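Local coordinates for protein ferredoxin NADP reductase (Plasmodium falciparum, PDB 3JQQ) that uses FAD to pass electrons between ferredoxin and NADP(H) in the apicoplast, and may serve the terminal step of isoprenoid precursor synthesis, at residues Cys18-Lys23 with Lys143-Asn148; Phe160-Asp165 with Glu280-Gly285. The protein carries 1 engineered substitution. All coordinates share one frame; numbering follows the deposited sequence.

Contact 1 lies at the surface of the FAD-binding antiparallel barrel and contact 2 is partly buried where the linker from that barrel meets the parallel sheet of the NADP-binding domain; the two sit on opposite sides of the chain's centre, about 29 Å between centres. They share strand 150-157 as a neighbour: residues 143-148 lead into it and residues 160-165 follow it. Their chemistry differs with place. In contact 1, residues 18-23 meet the end region of a helix and the turn after it largely through lysine ammonium groups bound to backbone carbonyls, with isoleucines from both sides and a leucine packed between strand and turn. In contact 2, aromatic rings and a proline fill the junction, and a single tyrosine hydroxyl supplies the polar link.

Contact 1: residues Cys18-Lys23 with Lys143-Asn148; sequences CKIVDK and KNLKIN
In the antiparallel barrel of the FAD-binding domain, strand 16-25 is joined by the turn that runs from the end of helix 137-144 into strand 150-157, its neighbour in the sheet. Lys23 and Lys19 grip this turn at its two ends, and a backbone bond from Asn148 N to Ile20 O (2.8 Å) ties it between them, continued by pairing of Ile20 with Asp149. Lys23 suits its place because its reach is long: CG lies anti to the backbone N (chi1 -178°) and the chain stays extended beyond it, carrying the ammonium to the carbonyls where helix 137-144 gives way to the turn. There Lys23 NZ meets Leu145 O at 2.8 Å, in the carbonyl plane on a lone pair, and Lys143 O at 2.6 Å from well above that carbonyl's plane. Ile142 O is a third acceptor, and Tyr36 adds a cation-pi contact; the charge probably draws on the partial negative charge of the helix carbonyls of Ile142 and Lys143. The ammonium of Lys143 itself makes a salt bridge with Glu34.

Under the turn, Ile20 points at it, and its CD1 packs on Leu145 CD1 at 4.2 Å, while the branch CG2 meets Ile147 CD1 at 4.0 Å. Branched aliphatic side chains fit this seam between strand and loop. The same Ile147 CD1 reaches along to Lys23 CB (3.7 Å), beside the classic beta bulge at which Val21 and Asp22 both face Glu39. At the far end Lys19, bent at chi2 (-69°), passes across the Asn148 side chain, with CD 3.6 Å from Asn148 ND2. Its ammonium is shared by a salt bridge to Asp150 and a hydrogen bond from Lys19 NZ to Asn148 O, 2.9 Å long, with the donor tilted 27° from the carbonyl plane.

Contact 2: residues Phe160-Asp165 with Glu280-Gly285; sequences FNLPND and ELYICG
The Phe160 ring receives the edge of Tyr282 on one face: Tyr282 CD2 stands 3.6 Å above it, offset toward the rim, with the planes at 79°, a T-shaped pair. Cys284 comes to Phe160 obliquely, its CB 3.8 Å from Phe160 CE2, and adds a sulfur-aromatic contact. At the edge of the Tyr282 ring, in its plane, lie Phe160 CZ and Asn161 O; His312 stacks on this ring, and Phe188 meets it edge-to-face.

Tyr282 CG sits beside the backbone N (chi1 -73°), and from there the ring reaches out from strand 280-285 to the loop, where Tyr282 OH donates to Asn161 O at 2.7 Å, from above the carbonyl plane. Pro163 CD lies 3.3 Å from the same hydroxyl, and Pro163 CG rests on Glu280 CG at 3.8 Å, a methylene surface suited to a rigid proline; the Glu280 carboxylate turns to His312.

This joins the linker from the FAD-binding barrel to strand 280-285, next to the middle strand of the NADP-binding domain's parallel sheet. A tyrosine suits the spot: its ring fills the apolar junction while its hydroxyl satisfies a loop carbonyl, and the bond, with the rings packed round it, would hold the side chain in its direction.

Contact 1: residues Cys18-Lys23 with Lys143-Asn148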
loop_
_atom_site.group_PDB
_atom_site.type_symbol
_atom_site.label_atom_id
_atom_site.label_comp_id
_atom_site.label_asym_id
_atom_site.label_seq_id
_atom_site.Cartn_x
_atom_site.Cartn_y
_atom_site.Cartn_z
ATOM N N CYS B 18 6.885 -10.696 -24.531
ATOM C CA CYS B 18 6.544 -9.455 -25.224
ATOM C C CYS B 18 7.760 -8.564 -25.413
ATOM O O CYS B 18 8.846 -8.863 -24.916
ATOM C CB CYS B 18 5.464 -8.691 -24.456
ATOM S SG CYS B 18 3.904 -9.576 -24.246
ATOM N N LYS B 19 7.569 -7.462 -26.134
ATOM C CA LYS B 19 8.640 -6.498 -26.375
ATOM C C LYS B 19 8.280 -5.098 -25.888
ATOM O O LYS B 19 7.146 -4.646 -26.041
ATOM C CB LYS B 19 8.984 -6.431 -27.866
ATOM C CG LYS B 19 9.880 -7.556 -28.367
ATOM C CD LYS B 19 11.290 -7.427 -27.810
ATOM C CE LYS B 19 12.248 -8.379 -28.512
ATOM N NZ LYS B 19 13.559 -8.464 -27.809
ATOM N N ILE B 20 9.266 -4.420 -25.311
ATOM C CA ILE B 20 9.151 -3.012 -24.963
ATOM C C ILE B 20 9.319 -2.144 -26.208
ATOM O O ILE B 20 10.371 -2.156 -26.845
ATOM C CB ILE B 20 10.237 -2.615 -23.946
ATOM C CG1 ILE B 20 10.022 -3.352 -22.620
ATOM C CG2 ILE B 20 10.250 -1.102 -23.740
ATOM C CD1 ILE B 20 8.641 -3.150 -22.029
ATOM N N VAL B 21 8.275 -1.387 -26.554
ATOM C CA VAL B 21 8.332 -0.476 -27.697
ATOM C C VAL B 21 8.723 0.939 -27.273
ATOM O O VAL B 21 9.536 1.590 -27.929
ATOM C CB VAL B 21 6.991 -0.422 -28.447
ATOM C CG1 VAL B 21 7.027 0.660 -29.513
ATOM C CG2 VAL B 21 6.678 -1.778 -29.063
ATOM N N ASP B 22 8.133 1.418 -26.184
ATOM C CA ASP B 22 8.501 2.721 -25.644
ATOM C C ASP B 22 8.443 2.704 -24.122
ATOM O O ASP B 22 7.793 1.847 -23.515
ATOM C CB ASP B 22 7.604 3.828 -26.211
ATOM C CG ASP B 22 8.346 5.149 -26.394
ATOM O OD1 ASP B 22 9.491 5.276 -25.909
ATOM O OD2 ASP B 22 7.780 6.063 -27.028
ATOM N N LYS B 23 9.151 3.649 -23.518
ATOM C CA LYS B 23 9.235 3.775 -22.073
ATOM C C LYS B 23 9.283 5.268 -21.787
ATOM O O LYS B 23 10.241 5.948 -22.151
ATOM C CB LYS B 23 10.493 3.071 -21.556
ATOM C CG LYS B 23 10.672 3.093 -20.043
ATOM C CD LYS B 23 12.013 2.491 -19.652
ATOM C CE LYS B 23 12.300 2.692 -18.177
ATOM N NZ LYS B 23 13.635 2.162 -17.787
ATOM N N LYS B 143 12.714 0.002 -13.836
ATOM C CA LYS B 143 13.660 1.103 -13.808
ATOM C C LYS B 143 14.744 0.844 -14.837
ATOM O O LYS B 143 15.088 1.714 -15.635
ATOM C CB LYS B 143 14.300 1.189 -12.423
ATOM C CG LYS B 143 14.566 2.589 -11.913
ATOM C CD LYS B 143 15.403 3.417 -12.865
ATOM C CE LYS B 143 15.964 4.637 -12.143
ATOM N NZ LYS B 143 15.859 5.870 -12.968
ATOM N N ASN B 144 15.266 -0.377 -14.815
ATOM C CA ASN B 144 16.398 -0.767 -15.650
ATOM C C ASN B 144 16.019 -1.214 -17.065
ATOM O O ASN B 144 16.893 -1.448 -17.896
ATOM C CB ASN B 144 17.214 -1.857 -14.947
ATOM C CG ASN B 144 17.866 -1.361 -13.666
ATOM O OD1 ASN B 144 18.634 -0.400 -13.681
ATOM N ND2 ASN B 144 17.562 -2.017 -12.553
ATOM N N LEU B 145 14.723 -1.325 -17.339
ATOM C CA LEU B 145 14.259 -1.774 -18.655
ATOM C C LEU B 145 14.726 -0.871 -19.793
ATOM O O LEU B 145 14.671 0.357 -19.691
ATOM C CB LEU B 145 12.731 -1.893 -18.693
ATOM C CG LEU B 145 12.105 -3.247 -18.344
ATOM C CD1 LEU B 145 10.583 -3.138 -18.281
ATOM C CD2 LEU B 145 12.527 -4.311 -19.343
ATOM N N LYS B 146 15.174 -1.493 -20.879
ATOM C CA LYS B 146 15.545 -0.764 -22.085
ATOM C C LYS B 146 14.525 -1.004 -23.193
ATOM O O LYS B 146 13.780 -1.987 -23.172
ATOM C CB LYS B 146 16.927 -1.197 -22.576
ATOM C CG LYS B 146 18.065 -0.935 -21.604
ATOM C CD LYS B 146 19.401 -1.330 -22.228
ATOM C CE LYS B 146 20.569 -1.075 -21.284
ATOM N NZ LYS B 146 20.541 -1.976 -20.096
ATOM N N ILE B 147 14.504 -0.092 -24.158
ATOM C CA ILE B 147 13.713 -0.255 -25.366
ATOM C C ILE B 147 14.126 -1.542 -26.091
ATOM O O ILE B 147 15.314 -1.804 -26.287
ATOM C CB ILE B 147 13.858 0.988 -26.283
ATOM C CG1 ILE B 147 12.685 1.957 -26.052
ATOM C CG2 ILE B 147 13.922 0.580 -27.749
ATOM C CD1 ILE B 147 12.349 2.169 -24.595
ATOM N N ASN B 148 13.135 -2.354 -26.452
ATOM C CA ASN B 148 13.348 -3.647 -27.121
ATOM C C ASN B 148 13.764 -4.805 -26.206
ATOM O O ASN B 148 14.106 -5.883 -26.689
ATOM C CB ASN B 148 14.321 -3.528 -28.301
ATOM C CG ASN B 148 14.121 -4.633 -29.335
ATOM O OD1 ASN B 148 15.068 -5.318 -29.726
ATOM N ND2 ASN B 148 12.881 -4.812 -29.776
#

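Contact 2: residues Phe160-Asp165 with Glu280-Gly285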
loop_
_atom_site.group_PDB
_atom_site.type_symbol
_atom_site.label_atom_id
_atom_site.label_comp_id
_atom_site.label_asym_id
_atom_site.label_seq_id
_atom_site.Cartn_x
_atom_site.Cartn_y
_atom_site.Cartn_z
ATOM N N PHE B 160 -12.811 -5.640 -13.301
ATOM C CA PHE B 160 -13.047 -4.207 -13.188
ATOM C C PHE B 160 -13.385 -3.660 -14.572
ATOM O O PHE B 160 -12.649 -2.845 -15.126
ATOM C CB PHE B 160 -11.790 -3.537 -12.628
ATOM C CG PHE B 160 -12.025 -2.173 -12.044
ATOM C CD1 PHE B 160 -12.912 -1.992 -10.995
ATOM C CD2 PHE B 160 -11.335 -1.079 -12.520
ATOM C CE1 PHE B 160 -13.118 -0.737 -10.452
ATOM C CE2 PHE B 160 -11.534 0.177 -11.981
ATOM C CZ PHE B 160 -12.423 0.352 -10.949
ATOM N N ASN B 161 -14.507 -4.116 -15.120
ATOM C CA ASN B 161 -14.835 -3.877 -16.523
ATOM C C ASN B 161 -16.078 -3.029 -16.769
ATOM O O ASN B 161 -16.939 -2.894 -15.898
ATOM C CB ASN B 161 -14.989 -5.212 -17.253
ATOM C CG ASN B 161 -13.714 -6.025 -17.247
ATOM O OD1 ASN B 161 -12.661 -5.553 -17.679
ATOM N ND2 ASN B 161 -13.801 -7.259 -16.763
ATOM N N LEU B 162 -16.164 -2.468 -17.977
ATOM C CA LEU B 162 -17.339 -1.715 -18.400
ATOM C C LEU B 162 -18.535 -2.636 -18.611
ATOM O O LEU B 162 -18.371 -3.821 -18.903
ATOM C CB LEU B 162 -17.061 -0.969 -19.701
ATOM C CG LEU B 162 -16.051 0.178 -19.683
ATOM C CD1 LEU B 162 -15.943 0.799 -21.066
ATOM C CD2 LEU B 162 -16.441 1.226 -18.652
ATOM N N PRO B 163 -19.749 -2.087 -18.452
ATOM C CA PRO B 163 -20.973 -2.766 -18.867
ATOM C C PRO B 163 -20.903 -3.085 -20.358
ATOM O O PRO B 163 -20.442 -2.255 -21.141
ATOM C CB PRO B 163 -22.058 -1.721 -18.603
ATOM C CG PRO B 163 -21.497 -0.859 -17.523
ATOM C CD PRO B 163 -20.020 -0.809 -17.773
ATOM N N ASN B 164 -21.363 -4.273 -20.745
ATOM C CA ASN B 164 -21.164 -4.771 -22.110
ATOM C C ASN B 164 -21.892 -4.020 -23.230
ATOM O O ASN B 164 -21.742 -4.361 -24.402
ATOM C CB ASN B 164 -21.471 -6.273 -22.191
ATOM C CG ASN B 164 -22.846 -6.623 -21.653
ATOM O OD1 ASN B 164 -23.287 -6.086 -20.636
ATOM N ND2 ASN B 164 -23.528 -7.541 -22.331
ATOM N N ASP B 165 -22.669 -3.001 -22.877
ATOM C CA ASP B 165 -23.407 -2.230 -23.876
ATOM C C ASP B 165 -23.295 -0.729 -23.621
ATOM O O ASP B 165 -24.141 0.050 -24.056
ATOM C CB ASP B 165 -24.878 -2.649 -23.884
ATOM C CG ASP B 165 -25.509 -2.572 -22.508
ATOM O OD1 ASP B 165 -24.890 -1.976 -21.601
ATOM O OD2 ASP B 165 -26.625 -3.106 -22.331
ATOM N N GLU B 280 -22.831 4.382 -13.405
ATOM C CA GLU B 280 -21.983 3.301 -12.925
ATOM C C GLU B 280 -20.845 3.930 -12.134
ATOM O O GLU B 280 -20.151 4.818 -12.631
ATOM C CB GLU B 280 -21.427 2.481 -14.089
ATOM C CG GLU B 280 -22.446 1.560 -14.752
ATOM C CD GLU B 280 -22.818 0.376 -13.877
ATOM O OE1 GLU B 280 -21.928 -0.145 -13.160
ATOM O OE2 GLU B 280 -23.996 -0.034 -13.904
ATOM N N LEU B 281 -20.662 3.479 -10.898
ATOM C CA LEU B 281 -19.663 4.057 -10.011
ATOM C C LEU B 281 -18.433 3.163 -9.914
ATOM O O LEU B 281 -18.541 1.972 -9.625
ATOM C CB LEU B 281 -20.263 4.290 -8.622
ATOM C CG LEU B 281 -19.351 4.857 -7.535
ATOM C CD1 LEU B 281 -18.782 6.203 -7.955
ATOM C CD2 LEU B 281 -20.110 4.982 -6.221
ATOM N N TYR B 282 -17.265 3.744 -10.161
ATOM C CA TYR B 282 -16.012 3.000 -10.103
ATOM C C TYR B 282 -15.056 3.622 -9.099
ATOM O O TYR B 282 -14.941 4.842 -9.009
ATOM C CB TYR B 282 -15.348 2.961 -11.479
ATOM C CG TYR B 282 -16.036 2.054 -12.467
ATOM C CD1 TYR B 282 -17.230 2.428 -13.065
ATOM C CD2 TYR B 282 -15.487 0.826 -12.809
ATOM C CE1 TYR B 282 -17.863 1.603 -13.969
ATOM C CE2 TYR B 282 -16.113 -0.008 -13.713
ATOM C CZ TYR B 282 -17.300 0.386 -14.290
ATOM O OH TYR B 282 -17.928 -0.436 -15.194
ATOM N N ILE B 283 -14.362 2.774 -8.351
ATOM C CA ILE B 283 -13.365 3.237 -7.398
ATOM C C ILE B 283 -12.085 2.423 -7.547
ATOM O O ILE B 283 -12.083 1.212 -7.324
ATOM C CB ILE B 283 -13.880 3.134 -5.954
ATOM C CG1 ILE B 283 -15.076 4.070 -5.752
ATOM C CG2 ILE B 283 -12.765 3.456 -4.969
ATOM C CD1 ILE B 283 -15.870 3.793 -4.488
ATOM N N CYS B 284 -11.009 3.087 -7.937
ATOM C CA CYS B 284 -9.726 2.419 -8.129
ATOM C C CYS B 284 -8.589 3.182 -7.463
ATOM O O CYS B 284 -8.338 4.348 -7.777
ATOM C CB CYS B 284 -9.424 2.237 -9.618
ATOM S SG CYS B 284 -7.951 1.242 -9.940
ATOM N N GLY B 285 -7.905 2.532 -6.530
ATOM C CA GLY B 285 -6.876 3.210 -5.768
ATOM C C GLY B 285 -6.815 2.709 -4.340
ATOM O O GLY B 285 -7.048 1.530 -4.071
#